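Local coordinates for N-alpha-acetyltransferase 35, NatC auxiliary subunit (Saccharomyces cerevisiae, PDB 6YGA), which serves as the auxiliary subunit MAK10 of the NatC N-terminal acetyltransferase, the complex that acetylates the N-terminal methionine of L-A virus Gag protein, at residues B[93-98]-B[271-276]; B[74-77]-B[81-84]; B[101-106]-B[157-162]. All coordinates share one frame; numbering follows the deposited sequence.

In the fold
From the N terminus the chain first meets contact 2, where the end of helix 71-75 and the residues just before helix 85-104 touch across a three-residue gap. Helix 85-104 then supplies a segment to each of the other two contacts. Contact 1 opens at 93-98 and closes 173 residues later at 271-276, a loop more than half helical, and joins helix 85-104 to the chain before helix 276-280. Contact 3 opens at 101-106 and closes at 157-162, within that longer loop, and joins the helix to helix 142-167. Contacts 1 and 2 touch directly, as Phe-76 packs on Gly-271 and Ala-272, whereas contact 3 stands about 18 Å from contact 2 at the nearest atoms.

Contact 1: B[93-98]-B[271-276]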
ATOM      1  N   ALA B  93     -15.168  25.268 -11.404  1.00 70.97           N
ATOM      2  CA  ALA B  93     -14.161  24.513 -12.141  1.00 67.48           C
ATOM      3  C   ALA B  93     -12.883  24.357 -11.326  1.00 67.37           C
ATOM      4  O   ALA B  93     -12.250  23.297 -11.352  1.00 64.74           O
ATOM      5  CB  ALA B  93     -13.866  25.193 -13.477  1.00 67.34           C
ATOM      6  N   ASP B  94     -12.494  25.400 -10.592  1.00 69.71           N
ATOM      7  CA  ASP B  94     -11.272  25.327  -9.797  1.00 69.48           C
ATOM      8  C   ASP B  94     -11.363  24.242  -8.732  1.00 68.17           C
ATOM      9  O   ASP B  94     -10.448  23.424  -8.586  1.00 67.12           O
ATOM     10  CB  ASP B  94     -10.984  26.681  -9.156  1.00 72.88           C
ATOM     11  CG  ASP B  94     -10.005  26.580  -8.012  1.00 73.65           C
ATOM     12  OD1 ASP B  94      -8.838  26.216  -8.260  1.00 72.57           O
ATOM     13  OD2 ASP B  94     -10.406  26.860  -6.863  1.00 75.55           O
ATOM     14  N   ARG B  95     -12.459  24.224  -7.970  1.00 68.26           N
ATOM     15  CA  ARG B  95     -12.591  23.237  -6.904  1.00 67.10           C
ATOM     16  C   ARG B  95     -12.665  21.824  -7.469  1.00 65.85           C
ATOM     17  O   ARG B  95     -12.146  20.878  -6.864  1.00 66.24           O
ATOM     18  CB  ARG B  95     -13.817  23.546  -6.047  1.00 69.32           C
ATOM     19  CG  ARG B  95     -14.157  22.453  -5.051  1.00 70.55           C
ATOM     20  CD  ARG B  95     -14.887  23.001  -3.843  1.00 73.83           C
ATOM     21  NE  ARG B  95     -15.237  21.933  -2.915  1.00 72.95           N
ATOM     22  CZ  ARG B  95     -15.697  22.128  -1.683  1.00 75.15           C
ATOM     23  NH1 ARG B  95     -15.863  23.359  -1.220  1.00 77.93           N
ATOM     24  NH2 ARG B  95     -15.987  21.089  -0.914  1.00 74.48           N
ATOM     25  N   LEU B  96     -13.296  21.662  -8.633  1.00 64.05           N
ATOM     26  CA  LEU B  96     -13.357  20.345  -9.256  1.00 61.21           C
ATOM     27  C   LEU B  96     -11.964  19.840  -9.618  1.00 59.42           C
ATOM     28  O   LEU B  96     -11.656  18.659  -9.422  1.00 58.59           O
ATOM     29  CB  LEU B  96     -14.256  20.390 -10.489  1.00 60.04           C
ATOM     30  CG  LEU B  96     -14.371  19.084 -11.277  1.00 56.25           C
ATOM     31  CD1 LEU B  96     -15.012  17.991 -10.436  1.00 53.39           C
ATOM     32  CD2 LEU B  96     -15.148  19.307 -12.562  1.00 56.36           C
ATOM     33  N   LEU B  97     -11.105  20.719 -10.142  1.00 58.68           N
ATOM     34  CA  LEU B  97      -9.739  20.315 -10.459  1.00 55.97           C
ATOM     35  C   LEU B  97      -8.955  19.970  -9.199  1.00 55.58           C
ATOM     36  O   LEU B  97      -8.167  19.016  -9.196  1.00 54.78           O
ATOM     37  CB  LEU B  97      -9.023  21.413 -11.245  1.00 56.60           C
ATOM     38  CG  LEU B  97      -9.354  21.498 -12.735  1.00 56.61           C
ATOM     39  CD1 LEU B  97      -8.423  22.471 -13.445  1.00 58.80           C
ATOM     40  CD2 LEU B  97      -9.279  20.120 -13.371  1.00 53.82           C
ATOM     41  N   ARG B  98      -9.145  20.733  -8.121  1.00 57.11           N
ATOM     42  CA  ARG B  98      -8.472  20.385  -6.875  1.00 57.56           C
ATOM     43  C   ARG B  98      -9.091  19.145  -6.241  1.00 60.44           C
ATOM     44  O   ARG B  98      -8.420  18.443  -5.476  1.00 60.78           O
ATOM     45  CB  ARG B  98      -8.487  21.572  -5.911  1.00 55.82           C
ATOM     46  CG  ARG B  98      -7.549  22.695  -6.340  1.00 55.83           C
ATOM     47  CD  ARG B  98      -7.573  23.895  -5.403  1.00 56.81           C
ATOM     48  NE  ARG B  98      -8.891  24.512  -5.308  1.00 55.65           N
ATOM     49  CZ  ARG B  98      -9.619  24.552  -4.196  1.00 57.71           C
ATOM     50  NH1 ARG B  98      -9.152  24.015  -3.076  1.00 56.00           N
ATOM     51  NH2 ARG B  98     -10.809  25.135  -4.202  1.00 53.47           N
ATOM     52  N   GLY B 271     -23.570  24.551  -1.690  1.00 77.68           N
ATOM     53  CA  GLY B 271     -24.248  23.333  -2.076  1.00 76.28           C
ATOM     54  C   GLY B 271     -23.792  22.741  -3.391  1.00 72.24           C
ATOM     55  O   GLY B 271     -24.289  21.673  -3.774  1.00 69.81           O
ATOM     56  N   ALA B 272     -22.873  23.403  -4.099  1.00 70.96           N
ATOM     57  CA  ALA B 272     -22.339  22.837  -5.333  1.00 69.06           C
ATOM     58  C   ALA B 272     -21.560  21.557  -5.057  1.00 67.21           C
ATOM     59  O   ALA B 272     -21.619  20.601  -5.840  1.00 66.64           O
ATOM     60  CB  ALA B 272     -21.453  23.860  -6.042  1.00 68.12           C
ATOM     61  N   PHE B 273     -20.822  21.524  -3.951  1.00 66.22           N
ATOM     62  CA  PHE B 273     -20.082  20.344  -3.522  1.00 64.81           C
ATOM     63  C   PHE B 273     -20.588  19.948  -2.145  1.00 68.47           C
ATOM     64  O   PHE B 273     -20.548  20.755  -1.209  1.00 72.25           O
ATOM     65  CB  PHE B 273     -18.576  20.619  -3.490  1.00 61.75           C
ATOM     66  CG  PHE B 273     -18.008  21.046  -4.813  1.00 61.01           C
ATOM     67  CD1 PHE B 273     -18.084  22.369  -5.221  1.00 61.28           C
ATOM     68  CD2 PHE B 273     -17.395  20.127  -5.648  1.00 58.39           C
ATOM     69  CE1 PHE B 273     -17.562  22.767  -6.439  1.00 59.95           C
ATOM     70  CE2 PHE B 273     -16.869  20.518  -6.867  1.00 57.35           C
ATOM     71  CZ  PHE B 273     -16.954  21.840  -7.263  1.00 58.95           C
ATOM     72  N   SER B 274     -21.064  18.712  -2.020  1.00 68.56           N
ATOM     73  CA  SER B 274     -21.660  18.264  -0.769  1.00 69.97           C
ATOM     74  C   SER B 274     -21.602  16.744  -0.704  1.00 68.46           C
ATOM     75  O   SER B 274     -21.206  16.073  -1.660  1.00 63.97           O
ATOM     76  CB  SER B 274     -23.105  18.761  -0.634  1.00 72.04           C
ATOM     77  OG  SER B 274     -23.933  18.201  -1.638  1.00 71.73           O
ATOM     78  N   THR B 275     -22.000  16.214   0.452  1.00 69.25           N
ATOM     79  CA  THR B 275     -22.184  14.784   0.644  1.00 68.04           C
ATOM     80  C   THR B 275     -23.583  14.322   0.245  1.00 71.67           C
ATOM     81  O   THR B 275     -24.007  13.234   0.650  1.00 72.97           O
ATOM     82  CB  THR B 275     -21.899  14.405   2.101  1.00 65.45           C
ATOM     83  OG1 THR B 275     -22.676  15.235   2.973  1.00 65.61           O
ATOM     84  CG2 THR B 275     -20.423  14.589   2.423  1.00 62.76           C
ATOM     85  N   TYR B 276     -24.299  15.133  -0.542  1.00 72.08           N
ATOM     86  CA  TYR B 276     -25.669  14.808  -0.930  1.00 72.65           C
ATOM     87  C   TYR B 276     -25.744  13.474  -1.660  1.00 69.81           C
ATOM     88  O   TYR B 276     -26.677  12.691  -1.448  1.00 70.68           O
ATOM     89  CB  TYR B 276     -26.231  15.935  -1.803  1.00 75.45           C
ATOM     90  CG  TYR B 276     -27.621  15.701  -2.364  1.00 79.45           C
ATOM     91  CD1 TYR B 276     -27.802  15.059  -3.583  1.00 79.84           C
ATOM     92  CD2 TYR B 276     -28.750  16.147  -1.687  1.00 83.90           C
ATOM     93  CE1 TYR B 276     -29.068  14.850  -4.103  1.00 83.94           C
ATOM     94  CE2 TYR B 276     -30.021  15.946  -2.202  1.00 88.42           C
ATOM     95  CZ  TYR B 276     -30.172  15.295  -3.410  1.00 88.90           C
ATOM     96  OH  TYR B 276     -31.433  15.091  -3.925  1.00 93.40           O
TER
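This is a buried CH-pi packing of an arginine chain over a phenylalanine face, where the middle of helix 85-104 meets the irregular chain ahead of helix 276-280. The extended side chain of Arg-95 lies along one face of the Phe-273 ring, the two running past each other in opposite directions. Arg-95 CG sits 3.6 Å from the centroid of the Phe-273 ring, only 11° off its normal, a clear CH-pi contact. Farther out, Arg-95 CD passes Phe-273 CD1, and Arg-95 NE comes within 3.5 Å of Phe-273 CG. The guanidinium thus overshoots the ring and covers Phe-273 CB, its plane within 13° of the ring plane. Arg-95 reaches this far because CG is anti to the backbone N (chi1 171°) and the chain stays straight to NE. The far rim of the ring, Phe-273 CZ, is 4.4 Å from Leu-96 CB. On the same helix, Arg-98, one turn after Asp-94, grips it side-on, NE and NH2 both meeting OD2 from the same face of the carboxylate, while Tyr-297 binds OD1. Around the contact, Leu-96 leans on Ile-152 and Val-155 of helix 142-167, and Ala-93 and Leu-97 pack on Ile-223 of helix 215-231.

Contact 2: B[74-77]-B[81-84]; sequences IEFD and AYDP
Two aromatic rings and one hydrogen bond join Phe-76 and Asp-77 to Tyr-82, which reaches back across the short turn between helices 71-75 and 85-104. The apolar part is a pair of nearly parallel rings, their planes 15° apart, displaced so far along those planes that they barely overlap; the centroids are 5.2 Å apart. Contact is concentrated at the borders, with Phe-76 CE2 3.7 Å from Tyr-82 CE1 and Phe-76 CZ beside the same atom. The tyrosine oxygen lies over one face of the Phe-76 ring, 3.8 Å above its plane and toward the rim on the CD2 side. A chi1 of -173° turns Phe-76 CG to the side opposite its own N, which carries the ring to the tyrosine although its CB does not point there.

The polar part is a main-chain to side-chain hydrogen bond: Asp-77 N donates to Tyr-82 OH at 3.3 Å, long but almost straight at 175°. Asp-77 O comes up at the edge of the tyrosine ring, near its plane, 3.4 Å from Tyr-82 CE1. The carboxylate of Asp-77 takes no part in this bond; its OD1 accepts from the backbone N of Asn-79 within the turn.

Beyond the pair, Tyr-82 rests on Pro-269, and its carbonyl accepts from Tyr-144.

Chemically, the phenol does double duty: its ring border is apolar packing for Phe-76, while its oxygen accepts from the main-chain N-H of Asp-77, just past the end of helix 71-75, so one residue ties the turn by packing and by a hydrogen bond.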
ATOM      1  N   ILE B  74     -29.218  20.977   0.277  1.00 83.31           N
ATOM      2  CA  ILE B  74     -30.416  20.215  -0.059  1.00 83.03           C
ATOM      3  C   ILE B  74     -31.103  20.804  -1.286  1.00 83.46           C
ATOM      4  O   ILE B  74     -31.586  20.069  -2.156  1.00 83.06           O
ATOM      5  CB  ILE B  74     -31.369  20.161   1.151  1.00 85.86           C
ATOM      6  CG1 ILE B  74     -30.735  19.379   2.302  1.00 84.69           C
ATOM      7  CG2 ILE B  74     -32.701  19.537   0.762  1.00 85.95           C
ATOM      8  CD1 ILE B  74     -31.546  19.398   3.586  1.00 88.34           C
ATOM      9  N   GLU B  75     -31.143  22.130  -1.384  1.00 84.71           N
ATOM     10  CA  GLU B  75     -31.920  22.816  -2.408  1.00 90.25           C
ATOM     11  C   GLU B  75     -31.107  23.190  -3.642  1.00 87.87           C
ATOM     12  O   GLU B  75     -31.660  23.811  -4.556  1.00 90.94           O
ATOM     13  CB  GLU B  75     -32.559  24.083  -1.825  1.00 95.69           C
ATOM     14  CG  GLU B  75     -33.423  23.853  -0.587  1.00101.65           C
ATOM     15  CD  GLU B  75     -34.659  23.017  -0.869  1.00105.53           C
ATOM     16  OE1 GLU B  75     -35.058  22.906  -2.047  1.00106.38           O
ATOM     17  OE2 GLU B  75     -35.236  22.469   0.095  1.00107.40           O
ATOM     18  N   PHE B  76     -29.823  22.838  -3.695  1.00 83.54           N
ATOM     19  CA  PHE B  76     -28.992  23.242  -4.824  1.00 81.74           C
ATOM     20  C   PHE B  76     -29.570  22.720  -6.134  1.00 84.15           C
ATOM     21  O   PHE B  76     -29.908  21.538  -6.255  1.00 82.89           O
ATOM     22  CB  PHE B  76     -27.555  22.744  -4.652  1.00 75.91           C
ATOM     23  CG  PHE B  76     -26.613  23.260  -5.707  1.00 73.98           C
ATOM     24  CD1 PHE B  76     -26.465  22.592  -6.912  1.00 72.75           C
ATOM     25  CD2 PHE B  76     -25.893  24.427  -5.502  1.00 73.83           C
ATOM     26  CE1 PHE B  76     -25.613  23.071  -7.887  1.00 73.24           C
ATOM     27  CE2 PHE B  76     -25.036  24.909  -6.474  1.00 73.49           C
ATOM     28  CZ  PHE B  76     -24.896  24.230  -7.667  1.00 73.71           C
ATOM     29  N   ASP B  77     -29.670  23.609  -7.120  1.00 89.40           N
ATOM     30  CA  ASP B  77     -30.230  23.289  -8.426  1.00 91.25           C
ATOM     31  C   ASP B  77     -29.199  23.598  -9.499  1.00 88.84           C
ATOM     32  O   ASP B  77     -28.676  24.715  -9.560  1.00 88.44           O
ATOM     33  CB  ASP B  77     -31.520  24.075  -8.677  1.00 95.36           C
ATOM     34  CG  ASP B  77     -32.291  23.566  -9.886  1.00 99.31           C
ATOM     35  OD1 ASP B  77     -31.693  23.422 -10.972  1.00 98.41           O
ATOM     36  OD2 ASP B  77     -33.504  23.304  -9.743  1.00103.46           O
ATOM     37  N   ALA B  81     -28.528  29.698 -12.557  1.00 96.14           N
ATOM     38  CA  ALA B  81     -27.273  30.368 -12.892  1.00 95.28           C
ATOM     39  C   ALA B  81     -26.938  31.318 -11.749  1.00 98.01           C
ATOM     40  O   ALA B  81     -27.447  32.439 -11.692  1.00100.98           O
ATOM     41  CB  ALA B  81     -27.386  31.108 -14.219  1.00 95.15           C
ATOM     42  N   TYR B  82     -26.077  30.866 -10.842  1.00 98.23           N
ATOM     43  CA  TYR B  82     -25.737  31.640  -9.656  1.00100.50           C
ATOM     44  C   TYR B  82     -24.795  32.786 -10.007  1.00105.18           C
ATOM     45  O   TYR B  82     -23.892  32.640 -10.835  1.00102.79           O
ATOM     46  CB  TYR B  82     -25.110  30.732  -8.596  1.00 95.72           C
ATOM     47  CG  TYR B  82     -26.057  29.660  -8.097  1.00 93.68           C
ATOM     48  CD1 TYR B  82     -26.154  28.433  -8.745  1.00 90.61           C
ATOM     49  CD2 TYR B  82     -26.865  29.881  -6.988  1.00 94.93           C
ATOM     50  CE1 TYR B  82     -27.023  27.455  -8.300  1.00 90.41           C
ATOM     51  CE2 TYR B  82     -27.738  28.908  -6.534  1.00 94.88           C
ATOM     52  CZ  TYR B  82     -27.811  27.697  -7.195  1.00 93.08           C
ATOM     53  OH  TYR B  82     -28.676  26.725  -6.749  1.00 93.50           O
ATOM     54  N   ASP B  83     -25.018  33.933  -9.369  1.00114.61           N
ATOM     55  CA  ASP B  83     -24.346  35.207  -9.586  1.00118.78           C
ATOM     56  C   ASP B  83     -23.249  35.426  -8.550  1.00114.56           C
ATOM     57  O   ASP B  83     -23.422  35.068  -7.379  1.00113.60           O
ATOM     58  CB  ASP B  83     -25.352  36.355  -9.509  1.00128.57           C
ATOM     59  CG  ASP B  83     -26.572  36.118 -10.378  1.00134.41           C
ATOM     60  OD1 ASP B  83     -26.443  36.151 -11.620  1.00134.19           O
ATOM     61  OD2 ASP B  83     -27.661  35.873  -9.815  1.00139.75           O
ATOM     62  N   PRO B  84     -22.094  35.997  -8.943  1.00109.04           N
ATOM     63  CA  PRO B  84     -21.732  36.352 -10.325  1.00106.07           C
ATOM     64  C   PRO B  84     -21.291  35.146 -11.163  1.00100.54           C
ATOM     65  O   PRO B  84     -20.494  34.336 -10.693  1.00 98.59           O
ATOM     66  CB  PRO B  84     -20.577  37.342 -10.140  1.00106.72           C
ATOM     67  CG  PRO B  84     -19.978  36.984  -8.824  1.00106.45           C
ATOM     68  CD  PRO B  84     -21.122  36.521  -7.966  1.00108.01           C
TER

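Contact 3: B[101-106]-B[157-162]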
ATOM      1  N   ILE B 101      -7.083  16.428  -7.774  1.00 53.89           N
ATOM      2  CA  ILE B 101      -5.796  16.268  -7.102  1.00 51.30           C
ATOM      3  C   ILE B 101      -5.970  15.523  -5.783  1.00 48.84           C
ATOM      4  O   ILE B 101      -5.214  14.596  -5.471  1.00 46.80           O
ATOM      5  CB  ILE B 101      -5.130  17.640  -6.893  1.00 53.41           C
ATOM      6  CG1 ILE B 101      -4.828  18.304  -8.241  1.00 54.20           C
ATOM      7  CG2 ILE B 101      -3.861  17.504  -6.064  1.00 53.63           C
ATOM      8  CD1 ILE B 101      -4.369  19.749  -8.131  1.00 53.98           C
ATOM      9  N   SER B 102      -6.972  15.917  -4.991  1.00 49.78           N
ATOM     10  CA  SER B 102      -7.228  15.248  -3.718  1.00 49.78           C
ATOM     11  C   SER B 102      -7.507  13.763  -3.920  1.00 50.73           C
ATOM     12  O   SER B 102      -7.111  12.927  -3.097  1.00 48.03           O
ATOM     13  CB  SER B 102      -8.399  15.928  -3.005  1.00 49.57           C
ATOM     14  OG  SER B 102      -8.642  15.367  -1.729  1.00 49.57           O
ATOM     15  N   TRP B 103      -8.177  13.416  -5.021  1.00 50.70           N
ATOM     16  CA  TRP B 103      -8.511  12.025  -5.306  1.00 47.67           C
ATOM     17  C   TRP B 103      -7.263  11.210  -5.637  1.00 46.74           C
ATOM     18  O   TRP B 103      -7.029  10.150  -5.044  1.00 45.35           O
ATOM     19  CB  TRP B 103      -9.521  11.978  -6.456  1.00 45.48           C
ATOM     20  CG  TRP B 103      -9.801  10.620  -7.017  1.00 44.53           C
ATOM     21  CD1 TRP B 103      -9.853   9.441  -6.334  1.00 45.27           C
ATOM     22  CD2 TRP B 103     -10.071  10.303  -8.388  1.00 44.66           C
ATOM     23  NE1 TRP B 103     -10.138   8.408  -7.195  1.00 45.47           N
ATOM     24  CE2 TRP B 103     -10.275   8.911  -8.462  1.00 44.22           C
ATOM     25  CE3 TRP B 103     -10.157  11.061  -9.560  1.00 45.30           C
ATOM     26  CZ2 TRP B 103     -10.561   8.262  -9.657  1.00 44.78           C
ATOM     27  CZ3 TRP B 103     -10.442  10.416 -10.746  1.00 46.39           C
ATOM     28  CH2 TRP B 103     -10.640   9.030 -10.787  1.00 47.57           C
ATOM     29  N   LEU B 104      -6.443  11.695  -6.570  1.00 46.51           N
ATOM     30  CA  LEU B 104      -5.313  10.929  -7.086  1.00 46.08           C
ATOM     31  C   LEU B 104      -4.025  11.169  -6.304  1.00 45.46           C
ATOM     32  O   LEU B 104      -3.309  10.215  -5.985  1.00 44.51           O
ATOM     33  CB  LEU B 104      -5.096  11.263  -8.565  1.00 47.87           C
ATOM     34  CG  LEU B 104      -6.327  11.115  -9.462  1.00 47.71           C
ATOM     35  CD1 LEU B 104      -6.055  11.644 -10.863  1.00 46.08           C
ATOM     36  CD2 LEU B 104      -6.769   9.665  -9.516  1.00 46.81           C
ATOM     37  N   ASN B 105      -3.706  12.431  -6.005  1.00 44.11           N
ATOM     38  CA  ASN B 105      -2.465  12.738  -5.298  1.00 43.08           C
ATOM     39  C   ASN B 105      -2.566  12.417  -3.811  1.00 45.16           C
ATOM     40  O   ASN B 105      -1.626  11.861  -3.231  1.00 47.81           O
ATOM     41  CB  ASN B 105      -2.093  14.211  -5.491  1.00 43.64           C
ATOM     42  CG  ASN B 105      -1.733  14.544  -6.927  1.00 42.63           C
ATOM     43  OD1 ASN B 105      -2.567  14.441  -7.827  1.00 41.03           O
ATOM     44  ND2 ASN B 105      -0.492  14.961  -7.146  1.00 44.25           N
ATOM     45  N   ASP B 106      -3.686  12.756  -3.176  1.00 45.65           N
ATOM     46  CA  ASP B 106      -3.838  12.603  -1.736  1.00 47.97           C
ATOM     47  C   ASP B 106      -4.637  11.361  -1.347  1.00 46.18           C
ATOM     48  O   ASP B 106      -4.952  11.188  -0.165  1.00 46.04           O
ATOM     49  CB  ASP B 106      -4.484  13.855  -1.140  1.00 51.81           C
ATOM     50  CG  ASP B 106      -3.678  15.116  -1.409  1.00 57.15           C
ATOM     51  OD1 ASP B 106      -2.466  15.002  -1.700  1.00 58.97           O
ATOM     52  OD2 ASP B 106      -4.253  16.222  -1.322  1.00 60.70           O
ATOM     53  N   TYR B 157     -14.514  12.386 -18.555  1.00 61.83           N
ATOM     54  CA  TYR B 157     -13.703  11.597 -19.476  1.00 60.19           C
ATOM     55  C   TYR B 157     -12.433  11.106 -18.792  1.00 59.30           C
ATOM     56  O   TYR B 157     -11.957  10.000 -19.071  1.00 59.45           O
ATOM     57  CB  TYR B 157     -13.360  12.417 -20.722  1.00 60.03           C
ATOM     58  CG  TYR B 157     -12.715  11.599 -21.820  1.00 59.55           C
ATOM     59  CD1 TYR B 157     -13.490  10.954 -22.777  1.00 59.83           C
ATOM     60  CD2 TYR B 157     -11.334  11.463 -21.895  1.00 59.33           C
ATOM     61  CE1 TYR B 157     -12.909  10.200 -23.779  1.00 61.51           C
ATOM     62  CE2 TYR B 157     -10.744  10.711 -22.894  1.00 60.01           C
ATOM     63  CZ  TYR B 157     -11.536  10.083 -23.832  1.00 62.14           C
ATOM     64  OH  TYR B 157     -10.952   9.333 -24.825  1.00 64.32           O
ATOM     65  N   LEU B 158     -11.878  11.913 -17.885  1.00 58.23           N
ATOM     66  CA  LEU B 158     -10.670  11.513 -17.171  1.00 56.90           C
ATOM     67  C   LEU B 158     -10.930  10.308 -16.277  1.00 58.72           C
ATOM     68  O   LEU B 158     -10.189   9.318 -16.319  1.00 58.68           O
ATOM     69  CB  LEU B 158     -10.135  12.684 -16.347  1.00 53.38           C
ATOM     70  CG  LEU B 158      -8.920  12.383 -15.469  1.00 50.77           C
ATOM     71  CD1 LEU B 158      -7.671  12.173 -16.321  1.00 50.75           C
ATOM     72  CD2 LEU B 158      -8.706  13.492 -14.452  1.00 48.17           C
ATOM     73  N   THR B 159     -11.980  10.374 -15.453  1.00 57.86           N
ATOM     74  CA  THR B 159     -12.269   9.275 -14.537  1.00 57.02           C
ATOM     75  C   THR B 159     -12.559   7.984 -15.287  1.00 57.85           C
ATOM     76  O   THR B 159     -12.226   6.896 -14.803  1.00 58.69           O
ATOM     77  CB  THR B 159     -13.446   9.630 -13.628  1.00 57.92           C
ATOM     78  OG1 THR B 159     -14.660   9.587 -14.385  1.00 62.95           O
ATOM     79  CG2 THR B 159     -13.272  11.023 -13.043  1.00 54.73           C
ATOM     80  N   LYS B 160     -13.181   8.080 -16.464  1.00 56.88           N
ATOM     81  CA  LYS B 160     -13.384   6.892 -17.284  1.00 56.08           C
ATOM     82  C   LYS B 160     -12.052   6.295 -17.719  1.00 54.03           C
ATOM     83  O   LYS B 160     -11.900   5.070 -17.779  1.00 54.10           O
ATOM     84  CB  LYS B 160     -14.243   7.234 -18.501  1.00 57.45           C
ATOM     85  CG  LYS B 160     -14.627   6.029 -19.346  1.00 59.69           C
ATOM     86  CD  LYS B 160     -15.297   6.450 -20.645  1.00 62.52           C
ATOM     87  CE  LYS B 160     -15.821   5.247 -21.418  1.00 64.82           C
ATOM     88  NZ  LYS B 160     -16.432   5.651 -22.713  1.00 67.45           N
ATOM     89  N   PHE B 161     -11.073   7.150 -18.025  1.00 52.15           N
ATOM     90  CA  PHE B 161      -9.755   6.658 -18.411  1.00 53.92           C
ATOM     91  C   PHE B 161      -9.041   6.023 -17.227  1.00 52.85           C
ATOM     92  O   PHE B 161      -8.346   5.013 -17.384  1.00 52.51           O
ATOM     93  CB  PHE B 161      -8.923   7.797 -19.000  1.00 54.77           C
ATOM     94  CG  PHE B 161      -7.476   7.448 -19.201  1.00 55.34           C
ATOM     95  CD1 PHE B 161      -7.108   6.439 -20.074  1.00 58.30           C
ATOM     96  CD2 PHE B 161      -6.483   8.139 -18.526  1.00 55.10           C
ATOM     97  CE1 PHE B 161      -5.776   6.117 -20.260  1.00 58.21           C
ATOM     98  CE2 PHE B 161      -5.153   7.823 -18.710  1.00 55.14           C
ATOM     99  CZ  PHE B 161      -4.798   6.812 -19.577  1.00 55.93           C
ATOM    100  N   VAL B 162      -9.204   6.599 -16.035  1.00 50.02           N
ATOM    101  CA  VAL B 162      -8.644   5.999 -14.829  1.00 46.06           C
ATOM    102  C   VAL B 162      -9.246   4.620 -14.596  1.00 50.86           C
ATOM    103  O   VAL B 162      -8.552   3.688 -14.171  1.00 53.09           O
ATOM    104  CB  VAL B 162      -8.863   6.935 -13.627  1.00 43.03           C
ATOM    105  CG1 VAL B 162      -8.424   6.272 -12.331  1.00 39.53           C
ATOM    106  CG2 VAL B 162      -8.117   8.246 -13.838  1.00 41.19           C
TER
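Trp-103, near the end of helix 85-104, drives the far rim of its indole against Thr-159 and Val-162 of helix 142-167. Its CB points at that helix, and a chi1 of 171° directs CG away from the backbone N, throwing the ring straight out across the gap. CB and CG touch neither partner; they serve as the stem. On the five-membered side, NE1 is spoken for by Asn-178, whose backbone O accepts its hydrogen, which would help set the rotation of the indole about its stem. The six-membered ring does the work. CZ2 reaches Val-162 CG1 at 4.0 Å. At the outermost atom, Trp-103 CH2 is 3.9 Å from Val-162 CG1, and the CB and CG2 of that valine follow closely behind, so the tip lies against the whole branched end. On the next corner, Trp-103 CZ3 touches Thr-159 CG2 at 3.7 Å. Both methyls come in obliquely to the ring.

The two partners arrive differently: Val-162 heads toward the tryptophan from the opposite direction, whereas Thr-159 crosses it at about a right angle. Thr-159 offers its methyl because its hydroxyl is turned to the carbonyl O of Cys-156, one turn back on its own helix. Within its own helix, Leu-104 lays CD2 over the centre of one indole face, 3.5 Å above the plane.

The indole rim thus packs helix 85-104 against helix 142-167, with Leu-177 from the loop after the second helix packing on both Trp-103 and Leu-104, and Tyr-157 reaching on to helix 193-209.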